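Local structure of 2-hydroxyhepta-2,4-diene-1,7-dioate isomerase (Mycobacterium marinum, 3QDF) at residues V118-E123 with L192-N197; Y147-D152 with V249-E254; T100-P105 with C175-W180; L124-G129 with D230-G235. The protein probably acts as a metal-dependent isomerase or hydrolase of the fumarylacetoacetate hydrolase family, consistent with a role in degrading homoprotocatechuate. All blocks are in the same frame, centred on the assembly; numbering follows the deposited sequence.

Contact 1: V118-E123 with L192-N197; sequences VHFEGE and LRTEVN. With ZN (zinc ion), chain B; EDO (1,2-ethanediol), chain D.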
loop_
_atom_site.group_PDB
_atom_site.type_symbol
_atom_site.label_atom_id
_atom_site.label_comp_id
_atom_site.label_asym_id
_atom_site.label_seq_id
_atom_site.Cartn_x
_atom_site.Cartn_y
_atom_site.Cartn_z
ATOM N N VAL A 118 15.128 -8.155 8.967
ATOM C CA VAL A 118 14.215 -7.387 8.117
ATOM C C VAL A 118 12.764 -7.676 8.530
ATOM O O VAL A 118 12.352 -8.835 8.586
ATOM C CB VAL A 118 14.414 -7.681 6.599
ATOM C CG1 VAL A 118 13.455 -6.825 5.757
ATOM C CG2 VAL A 118 15.854 -7.418 6.180
ATOM N N HIS A 119 12.008 -6.617 8.808
ATOM C CA HIS A 119 10.623 -6.723 9.261
ATOM C C HIS A 119 9.622 -6.365 8.180
ATOM O O HIS A 119 9.867 -5.464 7.367
ATOM C CB HIS A 119 10.373 -5.789 10.459
ATOM C CG HIS A 119 10.934 -6.298 11.750
ATOM N ND1 HIS A 119 10.533 -5.812 12.975
ATOM C CD2 HIS A 119 11.852 -7.264 12.010
ATOM C CE1 HIS A 119 11.190 -6.445 13.937
ATOM N NE2 HIS A 119 11.996 -7.332 13.377
ATOM N N PHE A 120 8.487 -7.060 8.203
ATOM C CA PHE A 120 7.281 -6.626 7.508
ATOM C C PHE A 120 6.613 -5.553 8.383
ATOM O O PHE A 120 6.868 -5.472 9.590
ATOM C CB PHE A 120 6.320 -7.802 7.298
ATOM C CG PHE A 120 5.810 -8.395 8.592
ATOM C CD1 PHE A 120 4.761 -7.799 9.284
ATOM C CD2 PHE A 120 6.438 -9.511 9.160
ATOM C CE1 PHE A 120 4.319 -8.321 10.491
ATOM C CE2 PHE A 120 5.999 -10.035 10.373
ATOM C CZ PHE A 120 4.939 -9.437 11.036
ATOM N N GLU A 121 5.777 -4.723 7.777
ATOM C CA GLU A 121 4.889 -3.841 8.523
ATOM C C GLU A 121 3.649 -3.650 7.672
ATOM O O GLU A 121 3.697 -2.936 6.680
ATOM C CB GLU A 121 5.518 -2.460 8.784
ATOM C CG GLU A 121 6.758 -2.427 9.697
ATOM C CD GLU A 121 7.178 -1.004 10.069
ATOM O OE1 GLU A 121 7.983 -0.805 11.016
ATOM O OE2 GLU A 121 6.682 -0.068 9.427
ATOM N N GLY A 122 2.539 -4.267 8.081
ATOM C CA GLY A 122 1.258 -4.111 7.378
ATOM C C GLY A 122 0.660 -2.764 7.690
ATOM O O GLY A 122 0.591 -2.380 8.857
ATOM N N GLU A 123 0.231 -2.038 6.647
ATOM C CA GLU A 123 -0.288 -0.680 6.815
ATOM C C GLU A 123 -1.410 -0.348 5.846
ATOM O O GLU A 123 -1.371 -0.720 4.650
ATOM C CB GLU A 123 0.833 0.361 6.633
ATOM C CG GLU A 123 2.102 0.000 7.381
ATOM C CD GLU A 123 3.046 1.152 7.655
ATOM O OE1 GLU A 123 2.793 2.330 7.253
ATOM O OE2 GLU A 123 4.081 0.851 8.283
ATOM N N LEU A 192 -7.109 -4.789 10.337
ATOM C CA LEU A 192 -5.901 -5.126 9.595
ATOM C C LEU A 192 -5.254 -6.380 10.198
ATOM O O LEU A 192 -5.026 -6.458 11.410
ATOM C CB LEU A 192 -4.921 -3.941 9.590
ATOM C CG LEU A 192 -3.548 -4.051 8.929
ATOM C CD1 LEU A 192 -2.933 -2.639 8.797
ATOM C CD2 LEU A 192 -2.589 -4.991 9.693
ATOM N N ARG A 193 -4.935 -7.344 9.348
ATOM C CA ARG A 193 -4.382 -8.603 9.807
ATOM C C ARG A 193 -3.205 -8.957 8.923
ATOM O O ARG A 193 -3.336 -8.989 7.698
ATOM C CB ARG A 193 -5.461 -9.691 9.729
ATOM C CG ARG A 193 -5.120 -11.033 10.397
ATOM C CD ARG A 193 -6.341 -11.973 10.306
ATOM N NE ARG A 193 -6.468 -12.614 8.991
ATOM C CZ ARG A 193 -7.422 -12.371 8.089
ATOM N NH1 ARG A 193 -8.387 -11.482 8.312
ATOM N NH2 ARG A 193 -7.411 -13.031 6.941
ATOM N N THR A 194 -2.065 -9.233 9.542
ATOM C CA THR A 194 -0.870 -9.689 8.828
ATOM C C THR A 194 -0.508 -11.132 9.180
ATOM O O THR A 194 -0.466 -11.521 10.357
ATOM C CB THR A 194 0.360 -8.793 9.113
ATOM O OG1 THR A 194 0.033 -7.425 8.838
ATOM C CG2 THR A 194 1.545 -9.232 8.255
ATOM N N GLU A 195 -0.229 -11.919 8.148
ATOM C CA GLU A 195 0.188 -13.300 8.328
ATOM C C GLU A 195 1.528 -13.559 7.675
ATOM O O GLU A 195 1.834 -13.014 6.618
ATOM C CB GLU A 195 -0.848 -14.264 7.751
ATOM C CG GLU A 195 -2.177 -14.199 8.465
ATOM C CD GLU A 195 -3.262 -15.010 7.775
ATOM O OE1 GLU A 195 -2.927 -15.928 6.975
ATOM O OE2 GLU A 195 -4.450 -14.722 8.045
ATOM N N VAL A 196 2.324 -14.392 8.325
ATOM C CA VAL A 196 3.575 -14.874 7.759
ATOM C C VAL A 196 3.443 -16.397 7.765
ATOM O O VAL A 196 3.348 -17.013 8.834
ATOM C CB VAL A 196 4.803 -14.374 8.578
ATOM C CG1 VAL A 196 6.110 -14.942 8.021
ATOM C CG2 VAL A 196 4.847 -12.843 8.574
ATOM N N ASN A 197 3.371 -16.984 6.570
ATOM C CA ASN A 197 3.135 -18.431 6.398
ATOM C C ASN A 197 1.871 -18.879 7.093
ATOM O O ASN A 197 1.864 -19.894 7.772
ATOM C CB ASN A 197 4.340 -19.259 6.882
ATOM C CG ASN A 197 5.648 -18.717 6.359
ATOM O OD1 ASN A 197 5.726 -18.239 5.224
ATOM N ND2 ASN A 197 6.688 -18.782 7.178
HETATM ZN ZN ZN B . 5.757 1.884 8.713
HETATM C C1 EDO D . 7.494 2.992 10.768
HETATM O O1 EDO D . 6.094 2.649 10.668
HETATM C C2 EDO D . 8.136 2.572 12.097
HETATM O O2 EDO D . 9.448 2.012 11.864
HETATM O O HOH W 1 4.825 3.777 7.865
#
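Phe-120 reaches from strand 118-128 onto Thr-194 and Val-196 of strand 191-196, joining two sheets of the fumarylacetoacetate hydrolase (FAH) fold by side-chain packing; the touching parts run 166° apart, nearly antiparallel, but their backbones exchange no bonds. The Phe-120 ring meets both partners obliquely, its CE2 lying 3.5 Å from Val-196 CG2 and its CD1 3.7 Å from Thr-194 CG2. It gets there because CG of Phe-120 sits between its own N and carbonyl carbon (chi1 63°). At the other end Leu-192 CD1 lies 3.5 Å from Gly-122 O, and the bare CA of Gly-122 leaves room for Thr-194 OG1 at 3.8 Å. That buried hydroxyl is hydrogen-bonded to Gln-202 on strand 199-205.

Metal coordination uses the other face of strand 118-128. Glu-121 and Glu-123 point away from strand 191-196 and, with Asp-152, bind a zinc ion, whose remaining ligands are a water and an ethanediol hydroxyl, probably from the crystallisation liquor. The second shell steadies the carboxylates: Arg-156 forms a salt bridge with Glu-121 OE1, and Gly-235 N donates to Glu-123 OE1. Glu-123 OE2 lies 2.0 Å from the zinc, while its OE1 accepts a 2.6 Å hydrogen bond from the zinc-bound water.

Contact 2: Y147-D152 with V249-E254; sequences YTIGND and VSITIE. With ZN (zinc ion), chain B.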
loop_
_atom_site.group_PDB
_atom_site.type_symbol
_atom_site.label_atom_id
_atom_site.label_comp_id
_atom_site.label_asym_id
_atom_site.label_seq_id
_atom_site.Cartn_x
_atom_site.Cartn_y
_atom_site.Cartn_z
ATOM N N TYR A 147 -8.224 3.763 -0.940
ATOM C CA TYR A 147 -7.348 3.095 0.021
ATOM C C TYR A 147 -6.842 1.787 -0.518
ATOM O O TYR A 147 -7.550 1.084 -1.234
ATOM C CB TYR A 147 -8.051 2.913 1.383
ATOM C CG TYR A 147 -8.527 4.254 1.900
ATOM C CD1 TYR A 147 -7.650 5.103 2.595
ATOM C CD2 TYR A 147 -9.813 4.716 1.606
ATOM C CE1 TYR A 147 -8.068 6.369 3.027
ATOM C CE2 TYR A 147 -10.245 5.993 2.025
ATOM C CZ TYR A 147 -9.357 6.800 2.740
ATOM O OH TYR A 147 -9.762 8.027 3.178
ATOM N N THR A 148 -5.616 1.469 -0.153
ATOM C CA THR A 148 -5.023 0.200 -0.534
ATOM C C THR A 148 -4.176 -0.292 0.616
ATOM O O THR A 148 -4.315 0.199 1.765
ATOM C CB THR A 148 -4.245 0.323 -1.871
ATOM O OG1 THR A 148 -3.889 -0.982 -2.366
ATOM C CG2 THR A 148 -2.983 1.228 -1.720
ATOM N N ILE A 149 -3.326 -1.277 0.347
ATOM C CA ILE A 149 -2.513 -1.877 1.404
ATOM C C ILE A 149 -1.064 -1.662 1.079
ATOM O O ILE A 149 -0.671 -1.729 -0.087
ATOM C CB ILE A 149 -2.792 -3.402 1.580
ATOM C CG1 ILE A 149 -4.306 -3.659 1.714
ATOM C CG2 ILE A 149 -2.044 -3.952 2.819
ATOM C CD1 ILE A 149 -4.712 -5.137 1.714
ATOM N N GLY A 150 -0.272 -1.361 2.101
ATOM C CA GLY A 150 1.165 -1.297 1.957
ATOM C C GLY A 150 1.868 -2.205 2.943
ATOM O O GLY A 150 1.334 -2.517 4.033
ATOM N N ASN A 151 3.062 -2.657 2.545
ATOM C CA ASN A 151 3.971 -3.377 3.428
ATOM C C ASN A 151 5.239 -2.541 3.568
ATOM O O ASN A 151 6.086 -2.507 2.646
ATOM C CB ASN A 151 4.308 -4.777 2.865
ATOM C CG ASN A 151 5.028 -5.671 3.880
ATOM O OD1 ASN A 151 5.560 -5.193 4.873
ATOM N ND2 ASN A 151 5.047 -6.980 3.617
ATOM N N ASP A 152 5.370 -1.861 4.710
ATOM C CA ASP A 152 6.536 -1.005 4.956
ATOM C C ASP A 152 7.760 -1.839 5.380
ATOM O O ASP A 152 8.157 -1.882 6.572
ATOM C CB ASP A 152 6.196 0.046 6.014
ATOM C CG ASP A 152 7.336 1.020 6.253
ATOM O OD1 ASP A 152 8.256 1.091 5.405
ATOM O OD2 ASP A 152 7.309 1.723 7.279
ATOM N N VAL A 249 4.248 -13.327 3.087
ATOM C CA VAL A 249 3.572 -12.389 3.972
ATOM C C VAL A 249 2.309 -11.865 3.309
ATOM O O VAL A 249 2.335 -11.413 2.155
ATOM C CB VAL A 249 4.543 -11.269 4.491
ATOM C CG1 VAL A 249 5.287 -10.636 3.357
ATOM C CG2 VAL A 249 3.815 -10.229 5.327
ATOM N N SER A 250 1.197 -11.981 4.033
ATOM C CA SER A 250 -0.106 -11.538 3.560
ATOM C C SER A 250 -0.692 -10.563 4.538
ATOM O O SER A 250 -0.815 -10.869 5.726
ATOM C CB SER A 250 -1.054 -12.729 3.441
ATOM O OG SER A 250 -0.708 -13.491 2.311
ATOM N N ILE A 251 -1.043 -9.390 4.045
ATOM C CA ILE A 251 -1.700 -8.368 4.847
ATOM C C ILE A 251 -3.116 -8.224 4.294
ATOM O O ILE A 251 -3.310 -7.996 3.078
ATOM C CB ILE A 251 -0.949 -7.007 4.739
ATOM C CG1 ILE A 251 0.531 -7.170 5.116
ATOM C CG2 ILE A 251 -1.609 -5.913 5.576
ATOM C CD1 ILE A 251 1.490 -6.225 4.293
ATOM N N THR A 252 -4.103 -8.366 5.177
ATOM C CA THR A 252 -5.501 -8.213 4.798
ATOM C C THR A 252 -6.085 -7.010 5.524
ATOM O O THR A 252 -5.935 -6.875 6.751
ATOM C CB THR A 252 -6.326 -9.491 5.160
ATOM O OG1 THR A 252 -5.812 -10.601 4.428
ATOM C CG2 THR A 252 -7.834 -9.323 4.814
ATOM N N ILE A 253 -6.731 -6.130 4.767
ATOM C CA ILE A 253 -7.504 -5.071 5.359
ATOM C C ILE A 253 -8.966 -5.215 4.966
ATOM O O ILE A 253 -9.291 -5.364 3.796
ATOM C CB ILE A 253 -6.960 -3.673 5.012
ATOM C CG1 ILE A 253 -5.504 -3.559 5.481
ATOM C CG2 ILE A 253 -7.850 -2.563 5.692
ATOM C CD1 ILE A 253 -4.828 -2.200 5.140
ATOM N N GLU A 254 -9.826 -5.211 5.979
ATOM C CA GLU A 254 -11.274 -5.257 5.806
ATOM C C GLU A 254 -11.769 -4.181 4.813
ATOM O O GLU A 254 -11.354 -3.030 4.879
ATOM C CB GLU A 254 -11.929 -5.076 7.171
ATOM C CG GLU A 254 -13.471 -5.026 7.182
ATOM C CD GLU A 254 -14.001 -4.734 8.583
ATOM O OE1 GLU A 254 -13.190 -4.390 9.466
ATOM O OE2 GLU A 254 -15.221 -4.855 8.814
HETATM ZN ZN ZN B . 5.757 1.884 8.713
HETATM O O HOH W 2 3.142 -8.208 1.527
HETATM O O HOH W 1 4.825 3.777 7.865
#
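The zinc-bearing strand 144-155 of the FAH fold is packed here against strand 248-253 of a separate five-stranded sheet, and Ile-149, Ile-251 and Ile-253 form the centre of the interface. The axes of 147-151 and 249-253 approach to 7.9 Å with their directions 153° apart. That spacing is too wide for backbone pairing and fits face-to-face packing of sheets, in which side chains fill the gap.

Ile-149 projects between Ile-251 and Ile-253 and runs alongside each in the opposing sense. The CG2 branch of Ile-149, anti to the backbone N, meets Ile-251 CG2 at 3.4 Å, shorter than a normal methyl contact, so the packing is tight at this point. The other branch of Ile-149 passes alongside Ile-253, CG1 lying 3.8 Å from Ile-253 CD1, and ends with CD1 3.5 Å from Ile-251 O. Pro-179 of strand 175-182 also touches Ile-149.

Asn-151 continues the interface toward the metal site. Ile-251 crosses it at about a right angle, CD1 being 3.5 Å from Asn-151 CB, while the amide end faces Val-249. The amide is held at both atoms: OD1 accepts from the backbone N of Glu-121, a zinc ligand, and ND2 donates to a water that is in turn weakly bonded to Val-249 O.

Beyond it the carboxylate end of Asp-152 leads off from strand 248-253 to the metal. Asp-152 OD2 binds the zinc at 2.1 Å, and Lys-97 NZ forms a salt bridge with Asp-152 OD1.

Contact 3: T100-P105 with C175-W180; sequences TAIVGP and CPVGPW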
loop_
_atom_site.group_PDB
_atom_site.type_symbol
_atom_site.label_atom_id
_atom_site.label_comp_id
_atom_site.label_asym_id
_atom_site.label_seq_id
_atom_site.Cartn_x
_atom_site.Cartn_y
_atom_site.Cartn_z
ATOM N N THR A 100 11.066 3.594 -6.312
ATOM C CA THR A 100 11.800 2.398 -6.737
ATOM C C THR A 100 11.650 1.240 -5.741
ATOM O O THR A 100 12.014 0.111 -6.065
ATOM C CB THR A 100 13.295 2.723 -6.938
ATOM O OG1 THR A 100 13.770 3.424 -5.786
ATOM C CG2 THR A 100 13.499 3.600 -8.180
ATOM N N ALA A 101 11.078 1.495 -4.547
ATOM C CA ALA A 101 10.846 0.416 -3.588
ATOM C C ALA A 101 9.558 -0.345 -3.855
ATOM O O ALA A 101 9.379 -1.446 -3.323
ATOM C CB ALA A 101 10.892 0.923 -2.101
ATOM N N ILE A 102 8.678 0.221 -4.687
ATOM C CA ILE A 102 7.335 -0.328 -4.854
ATOM C C ILE A 102 7.380 -1.626 -5.653
ATOM O O ILE A 102 8.077 -1.724 -6.677
ATOM C CB ILE A 102 6.338 0.699 -5.519
ATOM C CG1 ILE A 102 6.109 1.921 -4.622
ATOM C CG2 ILE A 102 4.997 0.021 -5.863
ATOM C CD1 ILE A 102 5.415 3.102 -5.335
ATOM N N VAL A 103 6.660 -2.634 -5.172
ATOM C CA VAL A 103 6.305 -3.761 -6.053
ATOM C C VAL A 103 4.822 -4.041 -5.874
ATOM O O VAL A 103 4.240 -3.630 -4.871
ATOM C CB VAL A 103 7.100 -5.061 -5.743
ATOM C CG1 VAL A 103 8.576 -4.862 -6.031
ATOM C CG2 VAL A 103 6.884 -5.518 -4.307
ATOM N N GLY A 104 4.233 -4.747 -6.842
ATOM C CA GLY A 104 2.841 -5.122 -6.765
ATOM C C GLY A 104 2.613 -6.433 -6.044
ATOM O O GLY A 104 3.541 -7.024 -5.474
ATOM N N PRO A 105 1.352 -6.890 -6.032
ATOM C CA PRO A 105 0.985 -8.166 -5.452
ATOM C C PRO A 105 1.786 -9.304 -6.056
ATOM O O PRO A 105 2.048 -9.294 -7.268
ATOM C CB PRO A 105 -0.479 -8.334 -5.863
ATOM C CG PRO A 105 -0.955 -7.013 -6.115
ATOM C CD PRO A 105 0.183 -6.152 -6.531
ATOM N N CYS A 175 8.595 -1.840 -0.685
ATOM C CA CYS A 175 7.269 -1.217 -0.587
ATOM C C CYS A 175 6.200 -1.970 -1.438
ATOM O O CYS A 175 5.656 -1.420 -2.378
ATOM C CB CYS A 175 7.321 0.285 -0.902
ATOM S SG CYS A 175 5.822 1.144 -0.339
ATOM N N PRO A 176 5.909 -3.238 -1.091
ATOM C CA PRO A 176 4.756 -3.865 -1.731
ATOM C C PRO A 176 3.508 -2.999 -1.553
ATOM O O PRO A 176 3.309 -2.410 -0.469
ATOM C CB PRO A 176 4.583 -5.171 -0.951
ATOM C CG PRO A 176 5.962 -5.492 -0.431
ATOM C CD PRO A 176 6.580 -4.131 -0.128
ATOM N N VAL A 177 2.681 -2.916 -2.596
ATOM C CA VAL A 177 1.428 -2.130 -2.519
ATOM C C VAL A 177 0.397 -2.837 -3.354
ATOM O O VAL A 177 0.710 -3.345 -4.427
ATOM C CB VAL A 177 1.590 -0.696 -3.120
ATOM C CG1 VAL A 177 0.248 0.045 -3.149
ATOM C CG2 VAL A 177 2.631 0.107 -2.367
ATOM N N GLY A 178 -0.839 -2.862 -2.880
ATOM C CA GLY A 178 -1.939 -3.466 -3.623
ATOM C C GLY A 178 -2.909 -4.112 -2.650
ATOM O O GLY A 178 -2.855 -3.842 -1.447
ATOM N N PRO A 179 -3.799 -4.988 -3.149
ATOM C CA PRO A 179 -3.909 -5.463 -4.515
ATOM C C PRO A 179 -4.573 -4.466 -5.478
ATOM O O PRO A 179 -4.455 -4.617 -6.699
ATOM C CB PRO A 179 -4.805 -6.705 -4.362
ATOM C CG PRO A 179 -5.676 -6.376 -3.220
ATOM C CD PRO A 179 -4.800 -5.622 -2.265
ATOM N N TRP A 180 -5.277 -3.480 -4.929
ATOM C CA TRP A 180 -6.041 -2.494 -5.715
ATOM C C TRP A 180 -6.456 -1.400 -4.754
ATOM O O TRP A 180 -6.283 -1.531 -3.535
ATOM C CB TRP A 180 -7.291 -3.113 -6.389
ATOM C CG TRP A 180 -7.995 -4.103 -5.528
ATOM C CD1 TRP A 180 -8.617 -3.855 -4.329
ATOM C CD2 TRP A 180 -8.135 -5.515 -5.769
ATOM N NE1 TRP A 180 -9.126 -5.028 -3.810
ATOM C CE2 TRP A 180 -8.842 -6.058 -4.673
ATOM C CE3 TRP A 180 -7.708 -6.374 -6.789
ATOM C CZ2 TRP A 180 -9.137 -7.410 -4.576
ATOM C CZ3 TRP A 180 -8.003 -7.728 -6.690
ATOM C CH2 TRP A 180 -8.716 -8.231 -5.594
#
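Ala-101, Val-103, Cys-175 and Val-177 make the closely knit part of this contact, where three backbone hydrogen bonds join the short strand 102-103 to strand 175-182. Cys-175 N donates to Ala-101 O at 2.8 Å. Val-103 N reaches Cys-175 O over 3.2 Å. In the third bond Val-177 N gives its hydrogen to Val-103 O, at 2.8 Å. Two CA-H...O contacts reinforce them, from Ile-102 CA to Cys-175 O and from Pro-176 CA to Val-103 O.

The bridges Ile-102 with Cys-175 and Val-103 with Pro-176 are parallel, and they add a short strand beside 175-182, whose neighbour is strand 144-155 of the FAH fold, which carries the zinc ligand Asp-152. Pro-176 has no N-H to give, so the donors on its strand are Cys-175 and Val-177.

Side chain against side chain, the packing is looser. Val-103 and Pro-176 project in parallel from the same face, with CG2 of Val-103 4.0 Å from CG of Pro-176, although the same CG2 of Val-103 comes to 3.7 Å from Pro-176 CA. On the other face Ile-102 CG2 comes within 4.2 Å of Val-177 CG2. Ile-102 and Val-103 are partly exposed, whereas the residues of strand 175-178 are buried. After Val-103 the backbone pairing stops, and Pro-105 CG rests 3.7 Å from Pro-179 CA, just past the cis peptide bond between Gly-178 and Pro-179.

Contact 4: L124-G129 with D230-G235; sequences LAIVIG and DLILTG
Ile-126 and Ile-232 stand next to each other and project in the same direction, Ile-126 CB approaching Ile-232 CB closely, at 3.9 Å. Thr-234 comes across Ile-126 at about a right angle, and its CG2 touches Ile-126 CD1 at 3.6 Å. Ile-128 instead meets Ile-232 obliquely, CD1 to CD1. Helix 213-223 covers this isoleucine face through Ile-216 and Ile-220.

These side chains belong to an antiparallel pairing of strands 118-128 and 231-233 of the FAH fold, with axes 157° apart. Ile-126 and Ile-232 are its hydrogen-bonded pair: Ile-126 N donates to Ile-232 O at 2.8 Å and the return bond is similar. Ala-125 with Leu-233 and Val-127 with Leu-231 are non-hydrogen-bonded pairs whose side chains occupy the other face; there Leu-231 CD2 reaches Val-127 CG2 at 3.9 Å.

Just past the end of strand 231-233, Thr-234 grips Leu-124 O twice. Its backbone N is one donor; Thr-234 OG1 also donates to Leu-124 O, over 2.9 Å, from a position tilted 29° out of the carbonyl plane. A chi1 of 67° places OG1 beside its own N, so both donors reach the same oxygen. A water donates to Thr-234 OG1 and Gly-235 O and accepts from Leu-124 N.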
loop_
_atom_site.group_PDB
_atom_site.type_symbol
_atom_site.label_atom_id
_atom_site.label_comp_id
_atom_site.label_asym_id
_atom_site.label_seq_id
_atom_site.Cartn_x
_atom_site.Cartn_y
_atom_site.Cartn_z
ATOM N N LEU A 124 -2.391 0.397 6.353
ATOM C CA LEU A 124 -3.375 1.035 5.490
ATOM C C LEU A 124 -2.673 2.107 4.649
ATOM O O LEU A 124 -1.919 2.928 5.168
ATOM C CB LEU A 124 -4.486 1.658 6.332
ATOM C CG LEU A 124 -5.493 2.524 5.576
ATOM C CD1 LEU A 124 -6.469 1.629 4.777
ATOM C CD2 LEU A 124 -6.239 3.495 6.542
ATOM N N ALA A 125 -2.929 2.099 3.350
ATOM C CA ALA A 125 -2.339 3.093 2.483
ATOM C C ALA A 125 -3.403 4.020 1.892
ATOM O O ALA A 125 -4.469 3.568 1.442
ATOM C CB ALA A 125 -1.557 2.420 1.386
ATOM N N ILE A 126 -3.078 5.307 1.878
ATOM C CA ILE A 126 -3.890 6.333 1.238
ATOM C C ILE A 126 -3.339 6.577 -0.154
ATOM O O ILE A 126 -2.120 6.696 -0.323
ATOM C CB ILE A 126 -3.779 7.664 1.991
ATOM C CG1 ILE A 126 -4.175 7.498 3.459
ATOM C CG2 ILE A 126 -4.637 8.760 1.316
ATOM C CD1 ILE A 126 -3.698 8.671 4.359
ATOM N N VAL A 127 -4.221 6.638 -1.155
ATOM C CA VAL A 127 -3.804 7.101 -2.477
ATOM C C VAL A 127 -4.451 8.457 -2.760
ATOM O O VAL A 127 -5.686 8.601 -2.666
ATOM C CB VAL A 127 -4.148 6.072 -3.580
ATOM C CG1 VAL A 127 -3.607 6.545 -4.916
ATOM C CG2 VAL A 127 -3.529 4.710 -3.209
ATOM N N ILE A 128 -3.601 9.439 -3.051
ATOM C CA ILE A 128 -4.003 10.815 -3.329
ATOM C C ILE A 128 -4.545 10.860 -4.753
ATOM O O ILE A 128 -3.976 10.239 -5.668
ATOM C CB ILE A 128 -2.797 11.787 -3.145
ATOM C CG1 ILE A 128 -2.334 11.816 -1.671
ATOM C CG2 ILE A 128 -3.113 13.214 -3.676
ATOM C CD1 ILE A 128 -3.452 12.182 -0.687
ATOM N N GLY A 129 -5.661 11.560 -4.927
ATOM C CA GLY A 129 -6.357 11.563 -6.204
ATOM C C GLY A 129 -6.220 12.830 -7.023
ATOM O O GLY A 129 -6.602 12.852 -8.201
ATOM N N ASP A 230 0.246 9.703 -5.499
ATOM C CA ASP A 230 1.092 9.609 -4.302
ATOM C C ASP A 230 0.514 8.655 -3.261
ATOM O O ASP A 230 -0.681 8.611 -3.043
ATOM C CB ASP A 230 1.399 10.970 -3.670
ATOM C CG ASP A 230 2.461 11.760 -4.455
ATOM O OD1 ASP A 230 3.086 11.197 -5.390
ATOM O OD2 ASP A 230 2.669 12.957 -4.145
ATOM N N LEU A 231 1.388 7.876 -2.636
ATOM C CA LEU A 231 0.984 6.944 -1.613
ATOM C C LEU A 231 1.367 7.470 -0.259
ATOM O O LEU A 231 2.440 8.059 -0.096
ATOM C CB LEU A 231 1.726 5.641 -1.829
ATOM C CG LEU A 231 1.044 4.654 -2.755
ATOM C CD1 LEU A 231 2.134 3.729 -3.342
ATOM C CD2 LEU A 231 0.000 3.874 -1.914
ATOM N N ILE A 232 0.480 7.275 0.714
ATOM C CA ILE A 232 0.795 7.556 2.095
ATOM C C ILE A 232 0.582 6.285 2.927
ATOM O O ILE A 232 -0.547 5.772 3.013
ATOM C CB ILE A 232 -0.071 8.699 2.682
ATOM C CG1 ILE A 232 0.160 10.026 1.919
ATOM C CG2 ILE A 232 0.247 8.871 4.175
ATOM C CD1 ILE A 232 -0.869 11.105 2.234
ATOM N N LEU A 233 1.659 5.782 3.538
ATOM C CA LEU A 233 1.557 4.652 4.481
ATOM C C LEU A 233 1.326 5.180 5.891
ATOM O O LEU A 233 2.146 5.948 6.417
ATOM C CB LEU A 233 2.809 3.784 4.432
ATOM C CG LEU A 233 3.298 3.214 3.091
ATOM C CD1 LEU A 233 4.456 2.214 3.382
ATOM C CD2 LEU A 233 2.165 2.554 2.294
ATOM N N THR A 234 0.249 4.731 6.520
ATOM C CA THR A 234 -0.268 5.376 7.730
ATOM C C THR A 234 0.201 4.775 9.064
ATOM O O THR A 234 -0.317 5.138 10.131
ATOM C CB THR A 234 -1.790 5.437 7.706
ATOM O OG1 THR A 234 -2.328 4.114 7.806
ATOM C CG2 THR A 234 -2.286 6.101 6.402
ATOM N N GLY A 235 1.187 3.880 9.002
ATOM C CA GLY A 235 1.798 3.318 10.217
ATOM C C GLY A 235 1.329 1.890 10.401
ATOM O O GLY A 235 0.365 1.465 9.765
HETATM O O HOH W 3 -2.252 1.763 9.229
#

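In the fold
Along the chain the first segments come in the order contact 3, 1, 4, 2 and the second segments 3, 1, 4, 2 as well, so every pair of contacts alternates and the FAH-family region is closed by interleaved long-range pairings. Contacts 1 and 4 lie about 17 Å apart between centres yet share strand 118-128; contacts 1 and 2 are about 8 Å apart between centres, and both join it or its neighbour 144-155 to the adjacent strands 191-196 and 248-253 of the five-stranded sheet. Contact 3 reaches contact 2 through strands 144-155 and 175-182, about 10 Å between centres. Contacts 1 and 2 together supply the three protein ligands of one zinc ion, and contact 4 borders it through Leu-233.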